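Local coordinates for protein dTDP-4-dehydrorhamnose reductase (Yersinia enterocolitica, PDB 5U9C) that probably catalyses the NADPH-dependent reduction of dTDP-4-dehydro-beta-L-rhamnose to dTDP-L-rhamnose, the last step of dTDP-L-rhamnose biosynthesis, at residues 79-82 / 83-87; 192-196 / 197-201; 226-229 / 230-234; 243-246 / 247-251; 281-284 / 285-289. One frame throughout, in Å; residues are numbered along the deposited sequence.

Interaction 1: 79-82 / 83-87; sequences AGIY and NHLAT
I81 and L85 both turn CG (CG1 in I81) beside their own backbone N, with chi1 of -64° and -56°. This sets CG1 of I81 alongside CD1 of L85, one turn further on, at a loose 4.2 Å. H84 takes the other course: its CG lies anti to the backbone N, and the imidazole leads off from the preceding turn while CB stays against G80 O. The backbone departs from a regular alpha-helix here. G80 O accepts two N-H groups, from H84 N at 2.9 Å and from L85 N at 2.8 Å. The bond from L85 is the straighter, at 161°, and the H84 donor stands above the carbonyl plane. I81 O then receives A86 N at 2.9 Å. Both the L85 and A86 bonds span five residues, as in a pi-type turn. Before the widening, N83 N still bonds to A79 O in the ordinary four-residue pattern. Y82 O has no helical N-H partner across the two segments. A water donates to it at 2.8 Å and also to T87 OG1. The T87 hydroxyl donates to N83 O at 2.7 Å and is also hydrogen-bonded to H62 NE2. The N83 amide reaches outside the turn, with OD1 accepting from E66 N and ND2 bonded to S133 OG. Y266 of a second subunit packs against H84 and L85. The chemistry implies a turn of helix 76-97 widened as in a pi-bulge: the bonding pattern is shifted, and a water and a threonine hydroxyl help to satisfy the displaced carbonyls.

Interaction 2: 192-196 / 197-201; sequences SITSA and MQLCN
A serine N-cap joins strand 190-195 to helix 196-209. S195 OG accepts from Q198 N at 3.2 Å, with an N-H...O angle of 163°. The S195 hydroxyl lies anti to its backbone N (chi1 163°), which brings it over the first turn. S195 O takes L199 N at 2.9 Å, and A196 O takes C200 N at 2.8 Å, so regular helical bonding starts at once. The Q198 side chain folds back along S195, its CG 3.6 Å from S195 OG. One water bridges the two residues: it accepts from S195 N and donates to Q198 OE1. A second water accepts from the backbone N of selenomethionine M197 at 3.0 Å. Two of the first N-H groups of the helix are thus met by the cap hydroxyl and by solvent. Before the cap, T194 CG2 meets L199 CD2 at 4.1 Å, the two side chains crossing at a slant. The short strand and helix segments make an angle of 60°. T194 OG1 bonds to F217 O and G155 N. Strand 156-158 pairs with the strand, and its M157 packs on T194, A196 and L199. Helix 16-25 lies against the start of the helix, with Y20 on A196, M197 and C200 and L17 on L199.

Interaction 3: 226-229 / 230-234; sequences FDIA and CAIGD
F226 and C230 make a sulfur-aromatic contact one turn apart on helix 225-235. The C230 sulfur sits over one face of the F226 ring, 3.7 Å from its centroid and 22° off the ring normal. It is shifted toward the rim, where F226 CZ comes within 3.4 Å of SG. The torsions explain the meeting. F226 has CG anti to its backbone N (chi1 171°), which swings the ring along the helix toward the next turn. C230 holds SG beside its own backbone N, back toward the ring.

Apolar packing joins I228 to I232, with CG2 of I228 3.8 Å from CD1 of I232. The two side chains meet at a slant.

Backbone hydrogen bonds run in the regular alpha pattern, from C230 N to F226 O through to G233 N to A229 O, the last at 2.8 Å.

The D227 carboxylate turns to the helix start, where its OD2 accepts from S224 N. Strand 241-245 packs against F226, A229 and C230 through I242, and P244 also touches F226. L283 of helix 279-288 touches I228, A231 and I232, while helix 168-177 packs on I232 and sets against I228 its F168, which binds (R)-malate in a crystal structure of this protein, though none is bound to this chain.

Interaction 4: 243-246 / 247-251; sequences IPVH and SSVFP
V245 and V249 pack methyl to methyl across a tight turn. Each valine holds CG2 between its own backbone N and carbonyl carbon, with CG1 anti to the carbonyl carbon (chi1 -60° in V245 and -56° in V249). Through these rotamers CG2 of V245 faces CG2 of V249 at 3.4 Å. That is tighter than usual, but V249 was modelled in two conformers, so the closeness is doubtful. The two side chains cross at about a right angle. The F250 ring reaches back toward the strand, and its CE2 lies 3.8 Å from V245 CG2. In the same V249 conformer, CG2 lies over one face of this ring, offset toward the rim. One backbone bond closes the turn: V249 N donates to H246 O at 3.1 Å. F250 N follows with a bond to S247 O at 3.2 Å.

The H246 imidazole leads away from the turn and is gripped at both nitrogens. ND1 bonds to D188 OD2, and NE2 bonds to E263 of a fourth subunit. Two acidic partners would probably favour a protonated, positively charged ring. S248 OG stands between its backbone N and carbonyl carbon, near H246 CB, and makes a weak hydrogen bond to E73 O of a third subunit. The S248 backbone O accepts from S253 of that subunit, and V249 packs on its R74. Bonds three residues apart at V249 and F250 are typical of a 3-10 turn, here leading out of strand 241-245, which pairs in parallel with strand 182-186, at a subunit interface.

Interaction 5: 281-284 / 285-289; sequences SDLA and KYVGT
The backbone bonds follow the alpha pattern, from K285 N to S281 O through to G288 N to A284 O. The bond from V287 N to L283 O is 2.9 Å long, while that from Y286 N to D282 O stretches to 3.3 Å. At T289 the pattern tightens. T289 N and T289 OG1 both donate to Y286 O, the hydroxyl at 2.7 Å and in the carbonyl plane. One carbonyl is therefore held by two groups of a single residue.

Among the side chains, L283 CD1 meets V287 CG2 at 4.0 Å, one turn on, and the two cross at a slant. L283 has CG anti to its backbone N (chi1 179°), which carries its tip toward the following turn. V287 CG2 lies beside its own N and also rests 3.3 Å from L283 O. K285 CG rests 3.5 Å from S281 O.

D282 OD2 accepts from S219 OG and S277 N, while Y286 OH bonds to D165 OD2 and G161 N. The Y286 ring meets F290 edge-to-face. A284 touches L235 of helix 225-235, V287 packs on L236 just beyond it, and I158 of strand 156-158 lies against L283 and Y286.

Overall arrangement
The five contacts come one after another along the chain. Interaction 1 lies apart, on helix 76-97, its centre about 35 Å from that of interaction 3 and across the chain's centre from it. Interaction 2 starts helix 196-209 and links to later contacts: I193 packs on I228 of interaction 3, and Q198 makes a weak hydrogen bond to D282 of interaction 5. Interactions 3 and 5 pack helix 225-235 against helix 279-288, centres about 12 Å apart. Interaction 4 follows interaction 3 in the chain. Interactions 3, 4 and 5 lie near residues seen to bind (R)-malate: the S247 side chain is about 7 Å from that of R256. Interactions 1 and 4 meet other subunits.

Interaction 1: 79-82 / 83-87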
loop_
_atom_site.group_PDB
_atom_site.type_symbol
_atom_site.label_atom_id
_atom_site.label_comp_id
_atom_site.label_asym_id
_atom_site.label_seq_id
_atom_site.Cartn_x
_atom_site.Cartn_y
_atom_site.Cartn_z
ATOM N N ALA D 79 20.037 18.410 -3.124
ATOM C CA ALA D 79 19.711 17.754 -1.855
ATOM C C ALA D 79 20.773 16.708 -1.476
ATOM O O ALA D 79 21.213 16.613 -0.313
ATOM C CB ALA D 79 18.344 17.081 -1.956
ATOM N N GLY D 80 21.171 15.905 -2.461
ATOM C CA GLY D 80 22.155 14.860 -2.248
ATOM C C GLY D 80 23.524 15.402 -1.883
ATOM O O GLY D 80 24.121 14.998 -0.896
ATOM N N ILE D 81 24.016 16.333 -2.685
ATOM C CA ILE D 81 25.315 16.926 -2.428
ATOM C C ILE D 81 25.396 17.633 -1.082
ATOM O O ILE D 81 26.331 17.401 -0.308
ATOM C CB ILE D 81 25.676 17.926 -3.527
ATOM C CG1 ILE D 81 25.824 17.181 -4.870
ATOM C CG2 ILE D 81 26.972 18.662 -3.163
ATOM C CD1 ILE D 81 25.913 18.070 -6.086
ATOM N N TYR D 82 24.396 18.460 -0.792
ATOM C CA TYR D 82 24.402 19.271 0.425
ATOM C C TYR D 82 24.101 18.526 1.706
ATOM O O TYR D 82 24.699 18.828 2.743
ATOM C CB TYR D 82 23.377 20.398 0.318
ATOM C CG TYR D 82 23.786 21.608 -0.495
ATOM C CD1 TYR D 82 24.283 21.486 -1.786
ATOM C CD2 TYR D 82 23.577 22.895 0.009
ATOM C CE1 TYR D 82 24.615 22.614 -2.549
ATOM C CE2 TYR D 82 23.908 24.026 -0.739
ATOM C CZ TYR D 82 24.423 23.880 -2.014
ATOM O OH TYR D 82 24.749 25.005 -2.747
ATOM N N ASN D 83 23.152 17.603 1.651
ATOM C CA ASN D 83 22.699 16.900 2.860
ATOM C C ASN D 83 23.306 15.536 3.039
ATOM O O ASN D 83 23.445 15.060 4.180
ATOM C CB ASN D 83 21.158 16.821 2.874
ATOM C CG ASN D 83 20.507 18.202 2.864
ATOM O OD1 ASN D 83 21.160 19.202 3.181
ATOM N ND2 ASN D 83 19.224 18.271 2.484
ATOM N N HIS D 84 23.647 14.882 1.928
ATOM C CA HIS D 84 24.264 13.564 2.027
ATOM C C HIS D 84 25.772 13.582 1.833
ATOM O O HIS D 84 26.502 13.263 2.757
ATOM C CB HIS D 84 23.618 12.565 1.085
ATOM C CG HIS D 84 24.322 11.248 1.044
ATOM N ND1 HIS D 84 24.436 10.507 -0.107
ATOM C CD2 HIS D 84 25.048 10.597 1.985
ATOM C CE1 HIS D 84 25.125 9.407 0.147
ATOM N NE2 HIS D 84 25.520 9.446 1.408
ATOM N N LEU D 85 26.243 13.954 0.652
ATOM C CA LEU D 85 27.678 13.909 0.404
ATOM C C LEU D 85 28.494 14.781 1.367
ATOM O O LEU D 85 29.508 14.334 1.867
ATOM C CB LEU D 85 27.990 14.232 -1.059
ATOM C CG LEU D 85 27.282 13.322 -2.086
ATOM C CD1 LEU D 85 27.752 13.709 -3.467
ATOM C CD2 LEU D 85 27.547 11.841 -1.859
ATOM N N ALA D 86 28.056 16.012 1.627
ATOM C CA ALA D 86 28.766 16.877 2.549
ATOM C C ALA D 86 28.790 16.268 3.957
ATOM O O ALA D 86 29.816 16.277 4.611
ATOM C CB ALA D 86 28.154 18.272 2.577
ATOM N N THR D 87 27.665 15.714 4.386
ATOM C CA THR D 87 27.535 15.132 5.715
ATOM C C THR D 87 28.466 13.916 5.844
ATOM O O THR D 87 29.045 13.709 6.902
ATOM C CB THR D 87 26.067 14.764 5.996
ATOM O OG1 THR D 87 25.278 15.954 5.967
ATOM C CG2 THR D 87 25.883 14.095 7.356
HETATM O O HOH W 1 24.231 18.852 5.470
#

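Interaction 2: 192-196 / 197-201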
loop_
_atom_site.group_PDB
_atom_site.type_symbol
_atom_site.label_atom_id
_atom_site.label_comp_id
_atom_site.label_asym_id
_atom_site.label_seq_id
_atom_site.Cartn_x
_atom_site.Cartn_y
_atom_site.Cartn_z
ATOM N N SER D 192 4.712 18.515 14.298
ATOM C CA SER D 192 5.031 18.918 15.650
ATOM C C SER D 192 5.985 20.107 15.584
ATOM O O SER D 192 6.851 20.189 14.686
ATOM C CB SER D 192 5.712 17.758 16.390
ATOM O OG SER D 192 4.830 16.647 16.537
ATOM N N ILE D 193 5.865 21.029 16.532
ATOM C CA ILE D 193 6.775 22.172 16.529
ATOM C C ILE D 193 7.972 21.938 17.461
ATOM O O ILE D 193 7.873 21.246 18.479
ATOM C CB ILE D 193 6.081 23.505 16.912
ATOM C CG1 ILE D 193 5.417 23.421 18.277
ATOM C CG2 ILE D 193 5.065 23.912 15.848
ATOM C CD1 ILE D 193 4.792 24.729 18.714
ATOM N N THR D 194 9.098 22.517 17.086
ATOM C CA THR D 194 10.313 22.491 17.878
ATOM C C THR D 194 10.773 23.924 18.093
ATOM O O THR D 194 11.102 24.642 17.130
ATOM C CB THR D 194 11.450 21.729 17.173
ATOM O OG1 THR D 194 11.082 20.358 16.996
ATOM C CG2 THR D 194 12.745 21.782 18.019
ATOM N N SER D 195 10.805 24.341 19.354
ATOM C CA SER D 195 11.321 25.664 19.720
ATOM C C SER D 195 12.835 25.658 19.575
ATOM O O SER D 195 13.519 24.880 20.254
ATOM C CB SER D 195 10.958 26.004 21.174
ATOM O OG SER D 195 11.766 27.071 21.661
ATOM N N ALA D 196 13.367 26.504 18.693
ATOM C CA ALA D 196 14.818 26.588 18.505
ATOM C C ALA D 196 15.532 26.962 19.819
ATOM O O ALA D 196 16.600 26.424 20.099
ATOM C CB ALA D 196 15.189 27.565 17.389
HETATM N N MSE D 197 14.944 27.854 20.622
HETATM C CA MSE D 197 15.588 28.261 21.895
HETATM C C MSE D 197 15.646 27.111 22.883
HETATM O O MSE D 197 16.647 26.959 23.590
HETATM C CB MSE D 197 14.951 29.526 22.489
HETATM C CG MSE D 197 15.633 30.003 23.790
HETATM SE SE MSE D 197 17.570 30.431 23.604
HETATM C CE MSE D 197 18.048 30.434 25.522
ATOM N N GLN D 198 14.604 26.286 22.945
ATOM C CA GLN D 198 14.623 25.116 23.850
ATOM C C GLN D 198 15.625 24.085 23.336
ATOM O O GLN D 198 16.382 23.499 24.120
ATOM C CB GLN D 198 13.246 24.455 23.992
ATOM C CG GLN D 198 12.188 25.278 24.713
ATOM C CD GLN D 198 10.833 24.559 24.846
ATOM O OE1 GLN D 198 10.406 23.793 23.954
ATOM N NE2 GLN D 198 10.144 24.811 25.978
ATOM N N LEU D 199 15.649 23.897 22.014
ATOM C CA LEU D 199 16.584 22.946 21.395
ATOM C C LEU D 199 18.030 23.401 21.676
ATOM O O LEU D 199 18.909 22.581 21.971
ATOM C CB LEU D 199 16.314 22.801 19.896
ATOM C CG LEU D 199 17.275 21.920 19.098
ATOM C CD1 LEU D 199 17.403 20.543 19.744
ATOM C CD2 LEU D 199 16.814 21.805 17.656
ATOM N N CYS D 200 18.255 24.710 21.610
ATOM C CA CYS D 200 19.577 25.278 21.917
ATOM C C CYS D 200 20.001 24.894 23.348
ATOM O O CYS D 200 21.076 24.377 23.570
ATOM C CB CYS D 200 19.542 26.806 21.776
ATOM S SG CYS D 200 21.064 27.636 22.281
ATOM N N ASN D 201 19.126 25.146 24.312
ATOM C CA ASN D 201 19.415 24.816 25.701
ATOM C C ASN D 201 19.724 23.321 25.866
ATOM O O ASN D 201 20.628 22.959 26.631
ATOM C CB ASN D 201 18.255 25.236 26.607
ATOM C CG ASN D 201 18.064 26.759 26.654
ATOM O OD1 ASN D 201 19.016 27.525 26.473
ATOM N ND2 ASN D 201 16.837 27.195 26.919
HETATM O O HOH W 2 10.045 22.578 21.390
HETATM O O HOH W 3 12.710 29.548 19.592
#

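Interaction 3: 226-229 / 230-234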
loop_
_atom_site.group_PDB
_atom_site.type_symbol
_atom_site.label_atom_id
_atom_site.label_comp_id
_atom_site.label_asym_id
_atom_site.label_seq_id
_atom_site.Cartn_x
_atom_site.Cartn_y
_atom_site.Cartn_z
ATOM N N PHE D 226 -2.891 25.326 10.469
ATOM C CA PHE D 226 -4.119 26.031 10.807
ATOM C C PHE D 226 -4.261 26.189 12.317
ATOM O O PHE D 226 -4.626 27.267 12.803
ATOM C CB PHE D 226 -5.352 25.317 10.213
ATOM C CG PHE D 226 -6.659 25.870 10.694
ATOM C CD1 PHE D 226 -7.083 27.141 10.291
ATOM C CD2 PHE D 226 -7.484 25.123 11.536
ATOM C CE1 PHE D 226 -8.299 27.657 10.738
ATOM C CE2 PHE D 226 -8.698 25.631 11.989
ATOM C CZ PHE D 226 -9.113 26.906 11.588
ATOM N N ASP D 227 -3.980 25.109 13.055
ATOM C CA ASP D 227 -4.031 25.130 14.530
ATOM C C ASP D 227 -3.041 26.166 15.064
ATOM O O ASP D 227 -3.346 26.925 15.991
ATOM C CB ASP D 227 -3.654 23.768 15.138
ATOM C CG ASP D 227 -4.659 22.685 14.846
ATOM O OD1 ASP D 227 -5.874 22.950 14.850
ATOM O OD2 ASP D 227 -4.222 21.533 14.645
ATOM N N ILE D 228 -1.849 26.178 14.486
ATOM C CA ILE D 228 -0.803 27.117 14.898
ATOM C C ILE D 228 -1.230 28.563 14.591
ATOM O O ILE D 228 -1.065 29.463 15.441
ATOM C CB ILE D 228 0.544 26.772 14.212
ATOM C CG1 ILE D 228 1.038 25.407 14.713
ATOM C CG2 ILE D 228 1.577 27.863 14.482
ATOM C CD1 ILE D 228 2.237 24.859 13.934
ATOM N N ALA D 229 -1.782 28.796 13.402
ATOM C CA ALA D 229 -2.209 30.162 13.052
ATOM C C ALA D 229 -3.297 30.636 14.009
ATOM O O ALA D 229 -3.254 31.773 14.474
ATOM C CB ALA D 229 -2.680 30.239 11.612
ATOM N N CYS D 230 -4.247 29.756 14.332
ATOM C CA CYS D 230 -5.328 30.109 15.276
ATOM C C CYS D 230 -4.783 30.483 16.654
ATOM O O CYS D 230 -5.253 31.442 17.275
ATOM C CB CYS D 230 -6.338 28.966 15.407
ATOM S SG CYS D 230 -7.347 28.697 13.926
ATOM N N ALA D 231 -3.794 29.733 17.125
ATOM C CA ALA D 231 -3.183 29.999 18.436
ATOM C C ALA D 231 -2.448 31.361 18.421
ATOM O O ALA D 231 -2.590 32.149 19.347
ATOM C CB ALA D 231 -2.245 28.863 18.838
ATOM N N ILE D 232 -1.690 31.637 17.361
ATOM C CA ILE D 232 -0.993 32.939 17.204
ATOM C C ILE D 232 -2.044 34.066 17.190
ATOM O O ILE D 232 -1.902 35.069 17.892
ATOM C CB ILE D 232 -0.135 32.973 15.920
ATOM C CG1 ILE D 232 1.014 31.955 16.015
ATOM C CG2 ILE D 232 0.453 34.364 15.687
ATOM C CD1 ILE D 232 1.668 31.667 14.683
ATOM N N GLY D 233 -3.101 33.868 16.398
ATOM C CA GLY D 233 -4.209 34.808 16.303
ATOM C C GLY D 233 -4.800 35.163 17.655
ATOM O O GLY D 233 -5.048 36.354 17.932
ATOM N N ASP D 234 -5.040 34.147 18.495
ATOM C CA ASP D 234 -5.569 34.379 19.858
ATOM C C ASP D 234 -4.580 35.171 20.701
ATOM O O ASP D 234 -4.972 36.060 21.439
ATOM C CB ASP D 234 -5.852 33.073 20.603
ATOM C CG ASP D 234 -7.027 32.294 20.038
ATOM O OD1 ASP D 234 -7.842 32.842 19.257
ATOM O OD2 ASP D 234 -7.142 31.104 20.419
#

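Interaction 4: 243-246 / 247-251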
loop_
_atom_site.group_PDB
_atom_site.type_symbol
_atom_site.label_atom_id
_atom_site.label_comp_id
_atom_site.label_asym_id
_atom_site.label_seq_id
_atom_site.Cartn_x
_atom_site.Cartn_y
_atom_site.Cartn_z
ATOM N N ILE D 243 -8.696 31.144 8.091
ATOM C CA ILE D 243 -9.440 30.210 7.262
ATOM C C ILE D 243 -8.671 28.901 7.062
ATOM O O ILE D 243 -7.536 28.943 6.595
ATOM C CB ILE D 243 -9.680 30.880 5.861
ATOM C CG1 ILE D 243 -10.443 32.214 6.023
ATOM C CG2 ILE D 243 -10.416 29.954 4.895
ATOM C CD1 ILE D 243 -10.595 33.021 4.734
ATOM N N PRO D 244 -9.293 27.743 7.400
ATOM C CA PRO D 244 -8.618 26.464 7.165
ATOM C C PRO D 244 -8.742 26.085 5.699
ATOM O O PRO D 244 -9.835 26.148 5.150
ATOM C CB PRO D 244 -9.394 25.478 8.048
ATOM C CG PRO D 244 -10.766 26.060 8.183
ATOM C CD PRO D 244 -10.629 27.562 8.003
ATOM N N VAL D 245 -7.635 25.772 5.048
ATOM C CA VAL D 245 -7.680 25.353 3.660
ATOM C C VAL D 245 -6.976 24.020 3.458
ATOM O O VAL D 245 -6.091 23.654 4.228
ATOM C CB VAL D 245 -7.050 26.397 2.719
ATOM C CG1 VAL D 245 -7.800 27.711 2.830
ATOM C CG2 VAL D 245 -5.558 26.604 3.002
ATOM N N HIS D 246 -7.366 23.312 2.409
ATOM C CA HIS D 246 -6.715 22.060 2.020
ATOM C C HIS D 246 -5.407 22.373 1.301
ATOM O O HIS D 246 -5.250 23.456 0.714
ATOM C CB HIS D 246 -7.641 21.211 1.127
ATOM C CG HIS D 246 -8.801 20.631 1.873
ATOM N ND1 HIS D 246 -8.651 19.595 2.773
ATOM C CD2 HIS D 246 -10.108 20.957 1.890
ATOM C CE1 HIS D 246 -9.830 19.291 3.287
ATOM N NE2 HIS D 246 -10.731 20.100 2.769
ATOM N N SER D 247 -4.472 21.431 1.340
ATOM C CA SER D 247 -3.151 21.630 0.737
ATOM C C SER D 247 -3.172 21.884 -0.767
ATOM O O SER D 247 -2.228 22.468 -1.298
ATOM C CB SER D 247 -2.218 20.463 1.088
ATOM O OG SER D 247 -2.808 19.239 0.729
ATOM N N SER D 248 -4.241 21.465 -1.444
ATOM C CA SER D 248 -4.396 21.724 -2.865
ATOM C C SER D 248 -4.423 23.210 -3.249
ATOM O O SER D 248 -4.108 23.549 -4.381
ATOM C CB SER D 248 -5.708 21.124 -3.372
ATOM O OG SER D 248 -6.802 21.686 -2.680
ATOM N N VAL D 249 -4.829 24.097 -2.339
ATOM C CA VAL D 249 -4.881 25.521 -2.720
ATOM C C VAL D 249 -3.472 26.132 -2.822
ATOM O O VAL D 249 -3.299 27.135 -3.500
ATOM C CB VAL D 249 -5.824 26.380 -1.839
ATOM C CG1 VAL D 249 -7.223 25.782 -1.844
ATOM C CG2 VAL D 249 -5.293 26.536 -0.427
ATOM N N PHE D 250 -2.475 25.507 -2.185
ATOM C CA PHE D 250 -1.076 25.967 -2.300
ATOM C C PHE D 250 -0.232 24.862 -2.925
ATOM O O PHE D 250 0.404 24.109 -2.222
ATOM C CB PHE D 250 -0.505 26.329 -0.922
ATOM C CG PHE D 250 -1.230 27.453 -0.254
ATOM C CD1 PHE D 250 -1.254 28.708 -0.835
ATOM C CD2 PHE D 250 -1.853 27.271 0.971
ATOM C CE1 PHE D 250 -1.918 29.771 -0.222
ATOM C CE2 PHE D 250 -2.500 28.327 1.601
ATOM C CZ PHE D 250 -2.537 29.578 0.999
ATOM N N PRO D 251 -0.242 24.746 -4.252
ATOM C CA PRO D 251 0.565 23.677 -4.861
ATOM C C PRO D 251 2.063 23.810 -4.552
ATOM O O PRO D 251 2.604 24.905 -4.600
ATOM C CB PRO D 251 0.320 23.837 -6.355
ATOM C CG PRO D 251 -0.471 25.059 -6.543
ATOM C CD PRO D 251 -0.961 25.564 -5.237
#

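Interaction 5: 281-284 / 285-289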
loop_
_atom_site.group_PDB
_atom_site.type_symbol
_atom_site.label_atom_id
_atom_site.label_comp_id
_atom_site.label_asym_id
_atom_site.label_seq_id
_atom_site.Cartn_x
_atom_site.Cartn_y
_atom_site.Cartn_z
ATOM N N SER D 281 1.997 26.160 24.956
ATOM C CA SER D 281 2.836 26.912 25.898
ATOM C C SER D 281 4.138 27.330 25.236
ATOM O O SER D 281 4.569 28.448 25.421
ATOM C CB SER D 281 3.201 26.075 27.129
ATOM O OG SER D 281 2.062 25.477 27.686
ATOM N N ASP D 282 4.792 26.408 24.519
ATOM C CA ASP D 282 6.067 26.722 23.858
ATOM C C ASP D 282 5.879 27.791 22.765
ATOM O O ASP D 282 6.711 28.699 22.623
ATOM C CB ASP D 282 6.737 25.449 23.303
ATOM C CG ASP D 282 7.143 24.465 24.408
ATOM O OD1 ASP D 282 7.305 24.900 25.570
ATOM O OD2 ASP D 282 7.303 23.254 24.121
ATOM N N LEU D 283 4.785 27.692 22.012
ATOM C CA LEU D 283 4.478 28.691 20.996
ATOM C C LEU D 283 4.216 30.045 21.662
ATOM O O LEU D 283 4.711 31.061 21.185
ATOM C CB LEU D 283 3.259 28.288 20.176
ATOM C CG LEU D 283 2.780 29.238 19.077
ATOM C CD1 LEU D 283 3.829 29.368 17.995
ATOM C CD2 LEU D 283 1.500 28.679 18.478
ATOM N N ALA D 284 3.432 30.061 22.749
ATOM C CA ALA D 284 3.124 31.329 23.460
ATOM C C ALA D 284 4.399 32.067 23.888
ATOM O O ALA D 284 4.524 33.265 23.651
ATOM C CB ALA D 284 2.211 31.096 24.663
ATOM N N LYS D 285 5.353 31.348 24.473
ATOM C CA LYS D 285 6.637 31.959 24.884
ATOM C C LYS D 285 7.371 32.593 23.699
ATOM O O LYS D 285 7.921 33.686 23.804
ATOM C CB LYS D 285 7.562 30.934 25.534
ATOM C CG LYS D 285 7.081 30.396 26.877
ATOM C CD LYS D 285 8.143 29.531 27.559
ATOM C CE LYS D 285 9.395 30.336 27.909
ATOM N NZ LYS D 285 10.464 29.505 28.530
ATOM N N TYR D 286 7.370 31.902 22.567
ATOM C CA TYR D 286 8.042 32.409 21.373
ATOM C C TYR D 286 7.319 33.634 20.793
ATOM O O TYR D 286 7.953 34.634 20.454
ATOM C CB TYR D 286 8.193 31.313 20.312
ATOM C CG TYR D 286 8.822 31.832 19.050
ATOM C CD1 TYR D 286 10.105 32.379 19.083
ATOM C CD2 TYR D 286 8.147 31.794 17.825
ATOM C CE1 TYR D 286 10.699 32.891 17.949
ATOM C CE2 TYR D 286 8.750 32.285 16.668
ATOM C CZ TYR D 286 10.023 32.829 16.742
ATOM O OH TYR D 286 10.657 33.317 15.631
ATOM N N VAL D 287 6.000 33.566 20.702
ATOM C CA VAL D 287 5.208 34.681 20.168
ATOM C C VAL D 287 5.363 35.908 21.068
ATOM O O VAL D 287 5.390 37.026 20.571
ATOM C CB VAL D 287 3.724 34.310 19.995
ATOM C CG1 VAL D 287 2.881 35.531 19.631
ATOM C CG2 VAL D 287 3.578 33.213 18.946
ATOM N N GLY D 288 5.485 35.691 22.380
ATOM C CA GLY D 288 5.699 36.797 23.334
ATOM C C GLY D 288 6.934 37.656 23.038
ATOM O O GLY D 288 6.957 38.842 23.363
ATOM N N THR D 289 7.952 37.079 22.399
ATOM C CA THR D 289 9.158 37.835 22.044
ATOM C C THR D 289 8.932 38.833 20.901
ATOM O O THR D 289 9.837 39.586 20.573
ATOM C CB THR D 289 10.347 36.925 21.642
ATOM O OG1 THR D 289 10.095 36.292 20.378
ATOM C CG2 THR D 289 10.647 35.881 22.726
#